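Local coordinates for protein RNA-directed RNA polymerase (Infectious pancreatic necrosis virus, PDB 3ZED) that catalyses RNA-templated synthesis of RNA from ribonucleoside triphosphates and probably occurs both free and covalently attached to the viral genomic RNA, at residues Arg151-Thr156 with Ser586-Lys591; Leu205-Pro210 with Pro338-Ser343; Arg569-Phe574 with Thr679-Asn684. One frame throughout, in Å; residues are numbered along the deposited sequence.

Contact 1: residues Arg151-Thr156 with Ser586-Lys591; sequences REAIAT and SAAYPK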
loop_
_atom_site.group_PDB
_atom_site.type_symbol
_atom_site.label_atom_id
_atom_site.label_comp_id
_atom_site.label_asym_id
_atom_site.label_seq_id
_atom_site.Cartn_x
_atom_site.Cartn_y
_atom_site.Cartn_z
ATOM N N ARG B 151 25.383 16.421 6.433
ATOM C CA ARG B 151 26.246 16.835 5.325
ATOM C C ARG B 151 26.472 15.692 4.332
ATOM O O ARG B 151 26.435 15.941 3.130
ATOM C CB ARG B 151 27.590 17.379 5.814
ATOM C CG ARG B 151 28.216 18.321 4.798
ATOM C CD ARG B 151 29.466 18.990 5.308
ATOM N NE ARG B 151 30.618 18.126 5.081
ATOM C CZ ARG B 151 31.507 18.295 4.117
ATOM N NH1 ARG B 151 31.417 19.333 3.296
ATOM N NH2 ARG B 151 32.508 17.443 3.978
ATOM N N GLU B 152 26.739 14.461 4.836
ATOM C CA GLU B 152 26.931 13.262 4.013
ATOM C C GLU B 152 25.634 12.924 3.236
ATOM O O GLU B 152 25.718 12.587 2.062
ATOM C CB GLU B 152 27.398 12.068 4.873
ATOM C CG GLU B 152 27.508 10.733 4.137
ATOM C CD GLU B 152 28.678 10.427 3.206
ATOM O OE1 GLU B 152 29.387 11.371 2.782
ATOM O OE2 GLU B 152 28.835 9.237 2.842
ATOM N N ALA B 153 24.446 13.080 3.871
ATOM C CA ALA B 153 23.160 12.840 3.186
ATOM C C ALA B 153 22.960 13.856 2.032
ATOM O O ALA B 153 22.580 13.457 0.938
ATOM C CB ALA B 153 21.998 12.908 4.168
ATOM N N ILE B 154 23.296 15.149 2.262
ATOM C CA ILE B 154 23.200 16.194 1.238
ATOM C C ILE B 154 24.179 15.873 0.084
ATOM O O ILE B 154 23.811 16.026 -1.086
ATOM C CB ILE B 154 23.456 17.606 1.859
ATOM C CG1 ILE B 154 22.263 18.044 2.763
ATOM C CG2 ILE B 154 23.747 18.655 0.763
ATOM C CD1 ILE B 154 22.499 19.238 3.651
ATOM N N ALA B 155 25.399 15.392 0.421
ATOM C CA ALA B 155 26.439 15.063 -0.551
ATOM C C ALA B 155 26.194 13.759 -1.332
ATOM O O ALA B 155 26.665 13.671 -2.457
ATOM C CB ALA B 155 27.792 14.982 0.140
ATOM N N THR B 156 25.471 12.765 -0.769
ATOM C CA THR B 156 25.318 11.457 -1.430
ATOM C C THR B 156 23.897 11.106 -1.852
ATOM O O THR B 156 23.732 10.205 -2.677
ATOM C CB THR B 156 25.867 10.349 -0.535
ATOM O OG1 THR B 156 25.099 10.320 0.670
ATOM C CG2 THR B 156 27.359 10.535 -0.236
ATOM N N SER B 586 15.398 12.999 5.587
ATOM C CA SER B 586 14.284 13.956 5.521
ATOM C C SER B 586 14.743 15.395 5.886
ATOM O O SER B 586 14.301 16.354 5.241
ATOM C CB SER B 586 13.139 13.495 6.412
ATOM O OG SER B 586 11.999 14.299 6.185
ATOM N N ALA B 587 15.682 15.536 6.847
ATOM C CA ALA B 587 16.275 16.830 7.211
ATOM C C ALA B 587 17.153 17.361 6.081
ATOM O O ALA B 587 17.133 18.563 5.812
ATOM C CB ALA B 587 17.108 16.704 8.489
ATOM N N ALA B 588 17.923 16.475 5.422
ATOM C CA ALA B 588 18.821 16.839 4.319
ATOM C C ALA B 588 18.029 17.206 3.046
ATOM O O ALA B 588 18.334 18.218 2.410
ATOM C CB ALA B 588 19.787 15.694 4.026
ATOM N N TYR B 589 17.026 16.384 2.683
ATOM C CA TYR B 589 16.211 16.580 1.493
ATOM C C TYR B 589 14.721 16.631 1.828
ATOM O O TYR B 589 14.022 15.637 1.629
ATOM C CB TYR B 589 16.489 15.483 0.457
ATOM C CG TYR B 589 17.780 15.731 -0.284
ATOM C CD1 TYR B 589 17.822 16.575 -1.386
ATOM C CD2 TYR B 589 18.975 15.157 0.147
ATOM C CE1 TYR B 589 19.022 16.838 -2.048
ATOM C CE2 TYR B 589 20.174 15.424 -0.496
ATOM C CZ TYR B 589 20.196 16.269 -1.592
ATOM O OH TYR B 589 21.390 16.537 -2.217
ATOM N N PRO B 590 14.205 17.791 2.303
ATOM C CA PRO B 590 12.760 17.865 2.609
ATOM C C PRO B 590 11.916 17.799 1.348
ATOM O O PRO B 590 12.351 18.268 0.289
ATOM C CB PRO B 590 12.596 19.227 3.302
ATOM C CG PRO B 590 13.791 20.034 2.892
ATOM C CD PRO B 590 14.902 19.069 2.593
ATOM N N LYS B 591 10.734 17.162 1.441
ATOM C CA LYS B 591 9.770 17.172 0.336
ATOM C C LYS B 591 9.103 18.532 0.416
ATOM O O LYS B 591 8.817 19.001 1.534
ATOM C CB LYS B 591 8.722 16.042 0.441
ATOM C CG LYS B 591 9.260 14.636 0.330
ATOM C CD LYS B 591 8.136 13.620 0.325
ATOM C CE LYS B 591 8.675 12.204 0.321
ATOM N NZ LYS B 591 7.626 11.195 0.010
#
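The phenol of Y589 gives its proton to the backbone carbonyl of I154, with OH 2.7 Å from O, and this is the one hydrogen bond that joins the two segments. It ties together the C-terminal ends of two helices of this right-hand-type polymerase: helix 143-156, in the part of the chain that includes the palm, and helix 580-588, in the thumb part. I154 lies two residues before the end of its helix, so its carbonyl has probably lost the usual NH partner; a tyrosine, long and ending in a donor, suits that place. The bond falls in the carbonyl plane on a lone pair, with a C=O...OH angle of 133°. Y589 is the first residue after helix 580-588 to leave helical angles, and its CG stands beside the backbone N (chi1 -78°), from where the flat ring runs across to the neighbouring helix end. The carbonyl O of A153 also meets the ring at its edge, 3.4 Å from CE2, so two successive carbonyls of one helix line the same rim of the tyrosine.

Beside this polar link the helices come close because small residues face each other. The methyl of A588 points at the other helix and meets the CB of A153 at 3.6 Å; two alanines let the backbones approach to 5.4 Å between the CA atoms of I154 and A588. Outside the pair, P123 touches both I154 and Y589, and the branched I154 packs among P123, helix 125-137 and A588. Its CG1, set beside its own backbone N (chi1 -71°), lies 3.6 Å from the CB of A588.

Contact 2: residues Leu205-Pro210 with Pro338-Ser343; sequences LPINTP and PVMNES
A chi1 of -50° sets S343 OG beside its own backbone N, and one of -77° does the same for N208 CG; these two rotations bring both polar groups to the opposite backbone. S343 OG takes the backbone N-H of N208 at 2.9 Å, nearly straight at 169°, and passes its own proton to V339 O at 2.7 Å. A serine suits this relay, since its hydroxyl accepts and donates at once. V339 O is gripped twice: S343 OG and the backbone N of E342 reach it from opposite faces of its plane. The amide of N208 gives ND2 to E342 O, 2.9 Å away and nearly along the C=O axis, with the acceptor close to the amide plane.

Here, in the palm-bearing part of the polymerase, helix 326-340 runs out into a type I beta turn, M340 to S343, and the extended chain after helix 194-204 is laid across that end. Water joins the two backbones as well, donating to P206 O and S343 O. V339 CG1 meets I207 CD1, the two side chains crossing obliquely, while CG2 lies 3.8 Å from P210 CG. The rigid ring of P210 stands next to V339, pointing the same way, and its CB also touches P338 CB at 3.8 Å. M340 starts away from the loop but bends at chi2 and chi3, which carries SD back to I207 CG2, 4.0 Å off. The carboxylate of E342 forms a salt bridge with K211, while its CB passes T209 O at 3.7 Å.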
loop_
_atom_site.group_PDB
_atom_site.type_symbol
_atom_site.label_atom_id
_atom_site.label_comp_id
_atom_site.label_asym_id
_atom_site.label_seq_id
_atom_site.Cartn_x
_atom_site.Cartn_y
_atom_site.Cartn_z
ATOM N N LEU B 205 -4.183 -11.751 9.355
ATOM C CA LEU B 205 -4.959 -10.609 8.858
ATOM C C LEU B 205 -6.433 -10.775 9.253
ATOM O O LEU B 205 -7.275 -11.030 8.387
ATOM C CB LEU B 205 -4.796 -10.382 7.340
ATOM C CG LEU B 205 -5.311 -9.038 6.805
ATOM C CD1 LEU B 205 -4.296 -7.926 6.989
ATOM C CD2 LEU B 205 -5.654 -9.148 5.369
ATOM N N PRO B 206 -6.780 -10.652 10.563
ATOM C CA PRO B 206 -8.197 -10.790 10.959
ATOM C C PRO B 206 -9.050 -9.683 10.344
ATOM O O PRO B 206 -8.638 -8.509 10.321
ATOM C CB PRO B 206 -8.152 -10.670 12.483
ATOM C CG PRO B 206 -6.884 -9.930 12.788
ATOM C CD PRO B 206 -5.920 -10.389 11.737
ATOM N N ILE B 207 -10.192 -10.069 9.768
ATOM C CA ILE B 207 -11.091 -9.107 9.138
ATOM C C ILE B 207 -12.508 -9.250 9.677
ATOM O O ILE B 207 -12.907 -10.323 10.133
ATOM C CB ILE B 207 -11.090 -9.196 7.577
ATOM C CG1 ILE B 207 -11.554 -10.598 7.057
ATOM C CG2 ILE B 207 -9.752 -8.731 6.983
ATOM C CD1 ILE B 207 -11.926 -10.717 5.563
ATOM N N ASN B 208 -13.274 -8.164 9.585
ATOM C CA ASN B 208 -14.699 -8.167 9.884
ATOM C C ASN B 208 -15.440 -8.102 8.571
ATOM O O ASN B 208 -14.819 -7.883 7.525
ATOM C CB ASN B 208 -15.080 -6.988 10.782
ATOM C CG ASN B 208 -14.697 -7.187 12.204
ATOM O OD1 ASN B 208 -15.116 -8.157 12.847
ATOM N ND2 ASN B 208 -13.913 -6.261 12.730
ATOM N N THR B 209 -16.770 -8.260 8.609
ATOM C CA THR B 209 -17.544 -8.136 7.381
ATOM C C THR B 209 -17.736 -6.651 7.106
ATOM O O THR B 209 -17.709 -5.879 8.082
ATOM C CB THR B 209 -18.923 -8.834 7.524
ATOM O OG1 THR B 209 -19.724 -8.084 8.439
ATOM C CG2 THR B 209 -18.834 -10.321 7.909
ATOM N N PRO B 210 -18.027 -6.205 5.853
ATOM C CA PRO B 210 -18.411 -4.791 5.670
ATOM C C PRO B 210 -19.669 -4.477 6.489
ATOM O O PRO B 210 -20.412 -5.403 6.838
ATOM C CB PRO B 210 -18.719 -4.696 4.170
ATOM C CG PRO B 210 -18.027 -5.881 3.554
ATOM C CD PRO B 210 -18.105 -6.954 4.580
ATOM N N PRO B 338 -14.541 -1.758 1.680
ATOM C CA PRO B 338 -15.626 -1.927 2.677
ATOM C C PRO B 338 -15.263 -2.947 3.770
ATOM O O PRO B 338 -15.738 -2.818 4.896
ATOM C CB PRO B 338 -16.826 -2.399 1.829
ATOM C CG PRO B 338 -16.509 -1.965 0.444
ATOM C CD PRO B 338 -15.014 -2.148 0.334
ATOM N N VAL B 339 -14.377 -3.921 3.453
ATOM C CA VAL B 339 -13.898 -4.922 4.416
ATOM C C VAL B 339 -12.827 -4.299 5.331
ATOM O O VAL B 339 -12.917 -4.416 6.559
ATOM C CB VAL B 339 -13.357 -6.198 3.713
ATOM C CG1 VAL B 339 -12.639 -7.126 4.699
ATOM C CG2 VAL B 339 -14.467 -6.943 2.971
ATOM N N MET B 340 -11.798 -3.662 4.725
ATOM C CA MET B 340 -10.652 -3.097 5.473
ATOM C C MET B 340 -11.045 -1.900 6.352
ATOM O O MET B 340 -10.425 -1.721 7.386
ATOM C CB MET B 340 -9.480 -2.758 4.547
ATOM C CG MET B 340 -8.903 -3.993 3.829
ATOM S SD MET B 340 -8.709 -5.522 4.801
ATOM C CE MET B 340 -7.313 -5.070 5.874
ATOM N N ASN B 341 -12.111 -1.150 6.002
ATOM C CA ASN B 341 -12.624 -0.026 6.816
ATOM C C ASN B 341 -13.069 -0.508 8.189
ATOM O O ASN B 341 -13.004 0.233 9.168
ATOM C CB ASN B 341 -13.838 0.620 6.141
ATOM C CG ASN B 341 -13.600 1.575 4.997
ATOM O OD1 ASN B 341 -12.470 1.953 4.678
ATOM N ND2 ASN B 341 -14.703 1.992 4.352
ATOM N N GLU B 342 -13.567 -1.761 8.242
ATOM C CA GLU B 342 -14.108 -2.399 9.436
ATOM C C GLU B 342 -13.100 -3.311 10.107
ATOM O O GLU B 342 -13.448 -3.987 11.073
ATOM C CB GLU B 342 -15.351 -3.214 9.032
ATOM C CG GLU B 342 -16.517 -2.363 8.563
ATOM C CD GLU B 342 -16.990 -1.396 9.628
ATOM O OE1 GLU B 342 -17.469 -1.876 10.682
ATOM O OE2 GLU B 342 -16.813 -0.168 9.446
ATOM N N SER B 343 -11.855 -3.352 9.603
ATOM C CA SER B 343 -10.866 -4.329 10.071
ATOM C C SER B 343 -9.530 -3.712 10.504
ATOM O O SER B 343 -8.465 -4.251 10.182
ATOM C CB SER B 343 -10.636 -5.384 8.985
ATOM O OG SER B 343 -11.877 -5.900 8.534
HETATM O O HOH W 1 -7.196 -6.570 8.829
HETATM O O HOH W 2 -18.220 -5.287 10.853
#

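Contact 3: residues Arg569-Phe574 with Thr679-Asn684; sequences RQMEMF and TLVDIN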
loop_
_atom_site.group_PDB
_atom_site.type_symbol
_atom_site.label_atom_id
_atom_site.label_comp_id
_atom_site.label_asym_id
_atom_site.label_seq_id
_atom_site.Cartn_x
_atom_site.Cartn_y
_atom_site.Cartn_z
ATOM N N ARG B 569 10.990 9.500 31.033
ATOM C CA ARG B 569 10.875 9.512 32.505
ATOM C C ARG B 569 9.595 10.227 32.961
ATOM O O ARG B 569 9.006 9.837 33.972
ATOM C CB ARG B 569 12.090 10.202 33.160
ATOM C CG ARG B 569 13.310 9.317 33.205
ATOM C CD ARG B 569 14.471 9.945 33.979
ATOM N NE ARG B 569 15.694 9.192 33.685
ATOM C CZ ARG B 569 16.088 8.107 34.344
ATOM N NH1 ARG B 569 15.411 7.683 35.411
ATOM N NH2 ARG B 569 17.173 7.446 33.952
ATOM N N GLN B 570 9.196 11.300 32.249
ATOM C CA GLN B 570 8.010 12.084 32.590
ATOM C C GLN B 570 6.736 11.264 32.431
ATOM O O GLN B 570 5.880 11.325 33.286
ATOM C CB GLN B 570 7.911 13.354 31.711
ATOM C CG GLN B 570 6.761 14.296 32.116
ATOM C CD GLN B 570 6.671 15.546 31.284
ATOM O OE1 GLN B 570 7.211 15.665 30.185
ATOM N NE2 GLN B 570 5.970 16.512 31.784
ATOM N N MET B 571 6.620 10.524 31.339
ATOM C CA MET B 571 5.432 9.755 31.001
ATOM C C MET B 571 5.507 8.311 31.468
ATOM O O MET B 571 4.467 7.651 31.534
ATOM C CB MET B 571 5.186 9.817 29.490
ATOM C CG MET B 571 4.919 11.224 29.002
ATOM S SD MET B 571 4.330 11.235 27.319
ATOM C CE MET B 571 2.573 10.851 27.591
ATOM N N GLU B 572 6.727 7.838 31.833
ATOM C CA GLU B 572 7.021 6.484 32.336
ATOM C C GLU B 572 6.598 5.439 31.307
ATOM O O GLU B 572 5.932 4.447 31.615
ATOM C CB GLU B 572 6.384 6.217 33.699
ATOM C CG GLU B 572 7.108 6.890 34.852
ATOM C CD GLU B 572 6.545 6.449 36.179
ATOM O OE1 GLU B 572 6.997 5.394 36.677
ATOM O OE2 GLU B 572 5.587 7.094 36.668
ATOM N N MET B 573 7.006 5.688 30.070
ATOM C CA MET B 573 6.699 4.824 28.955
ATOM C C MET B 573 7.651 5.064 27.824
ATOM O O MET B 573 8.381 6.066 27.799
ATOM C CB MET B 573 5.237 5.018 28.480
ATOM C CG MET B 573 4.903 6.422 28.007
ATOM S SD MET B 573 3.099 6.678 27.951
ATOM C CE MET B 573 2.831 6.337 26.258
ATOM N N PHE B 574 7.645 4.115 26.884
ATOM C CA PHE B 574 8.386 4.241 25.643
ATOM C C PHE B 574 7.558 5.068 24.676
ATOM O O PHE B 574 6.320 4.937 24.628
ATOM C CB PHE B 574 8.718 2.872 25.038
ATOM C CG PHE B 574 9.806 2.165 25.792
ATOM C CD1 PHE B 574 11.141 2.351 25.455
ATOM C CD2 PHE B 574 9.500 1.289 26.823
ATOM C CE1 PHE B 574 12.153 1.675 26.145
ATOM C CE2 PHE B 574 10.516 0.637 27.531
ATOM C CZ PHE B 574 11.833 0.836 27.189
ATOM N N THR B 679 3.154 19.502 23.574
ATOM C CA THR B 679 2.874 18.923 22.256
ATOM C C THR B 679 3.337 17.456 22.217
ATOM O O THR B 679 2.652 16.595 21.656
ATOM C CB THR B 679 3.592 19.710 21.124
ATOM O OG1 THR B 679 3.453 21.112 21.312
ATOM C CG2 THR B 679 3.112 19.312 19.748
ATOM N N LEU B 680 4.519 17.199 22.802
ATOM C CA LEU B 680 5.131 15.873 22.834
ATOM C C LEU B 680 4.385 14.954 23.786
ATOM O O LEU B 680 4.238 13.769 23.476
ATOM C CB LEU B 680 6.615 15.985 23.206
ATOM C CG LEU B 680 7.488 16.735 22.184
ATOM C CD1 LEU B 680 8.897 16.827 22.663
ATOM C CD2 LEU B 680 7.407 16.098 20.795
ATOM N N VAL B 681 3.873 15.504 24.907
ATOM C CA VAL B 681 3.065 14.762 25.876
ATOM C C VAL B 681 1.743 14.356 25.173
ATOM O O VAL B 681 1.384 13.190 25.232
ATOM C CB VAL B 681 2.816 15.567 27.199
ATOM C CG1 VAL B 681 1.741 14.917 28.076
ATOM C CG2 VAL B 681 4.107 15.746 27.989
ATOM N N ASP B 682 1.073 15.309 24.477
ATOM C CA ASP B 682 -0.217 15.085 23.789
ATOM C C ASP B 682 -0.143 14.020 22.684
ATOM O O ASP B 682 -1.035 13.179 22.616
ATOM C CB ASP B 682 -0.780 16.383 23.179
ATOM C CG ASP B 682 -1.146 17.487 24.169
ATOM O OD1 ASP B 682 -1.174 17.211 25.402
ATOM O OD2 ASP B 682 -1.366 18.632 23.718
ATOM N N ILE B 683 0.907 14.037 21.841
ATOM C CA ILE B 683 1.004 13.071 20.751
ATOM C C ILE B 683 1.265 11.643 21.293
ATOM O O ILE B 683 1.059 10.670 20.576
ATOM C CB ILE B 683 2.051 13.487 19.676
ATOM C CG1 ILE B 683 3.499 13.501 20.214
ATOM C CG2 ILE B 683 1.663 14.814 19.039
ATOM C CD1 ILE B 683 4.596 13.616 19.165
ATOM N N ASN B 684 1.683 11.531 22.569
ATOM C CA ASN B 684 2.005 10.254 23.188
ATOM C C ASN B 684 1.000 9.836 24.234
ATOM O O ASN B 684 1.152 8.765 24.825
ATOM C CB ASN B 684 3.399 10.320 23.798
ATOM C CG ASN B 684 4.455 10.191 22.757
ATOM O OD1 ASN B 684 4.471 9.221 21.984
ATOM N ND2 ASN B 684 5.350 11.154 22.702
#
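M571 and N684 cross at about a right angle, the sulphur of the methionine laid over the CB of the asparagine with SD and CB 3.8 Å apart. The CB of M571 is directed toward the helix; from there the chain is stretched through chi2 and bends at chi3 (81°), which swings CE toward two carbonyls, V681 O at 3.5 Å and N684 O at 3.7 Å. A long, flexible, unbranched side chain suits this span, since the backbones stay 7.5 Å apart even at the nearest CA atoms, M571 and V681. M573 reaches the same N684 O with its own methyl, CE, at 3.3 Å, so both methionines converge on the last residue of the segment.

Q570 meets V681 in a second perpendicular crossing: its chain is extended, and OE1 comes within 3.8 Å of V681 CG2 while taking a hydrogen bond from N677, the first residue of helix 677-683. The amide of N684 is turned back on that helix, where ND2 donates to L680 O at 2.9 Å, a bent bond of 136°.

No hydrogen bond crosses between the segments. M571 reaches out from the connection between strands 563-568 and 573-578, and M573 from the start of the second strand; E572 and M573 facing S568 form a G1 beta bulge, characteristic of a tight beta hairpin, here packed against helix 677-683 in the thumb.

Overall arrangement
The contacts stand apart, the nearest atoms of contacts 1 and 3 being about 15 Å from each other and the centres of contacts 1 and 2 about 39 Å, on opposite sides of the chain's centre. Contacts 1 and 2 are buried, contact 3 only partly so. Contact 3 lies in the thumb and contact 2 in the palm-bearing part of the chain, whereas contact 1 joins the two. Strand 573-578 of contact 3 leads directly into helix 580-588 of contact 1. Chemistry differs too: one phenol-to-carbonyl bond beside small residues in contact 1, a polar network with a bridging water in contact 2, and methionine packing without cross-segment hydrogen bonds in contact 3.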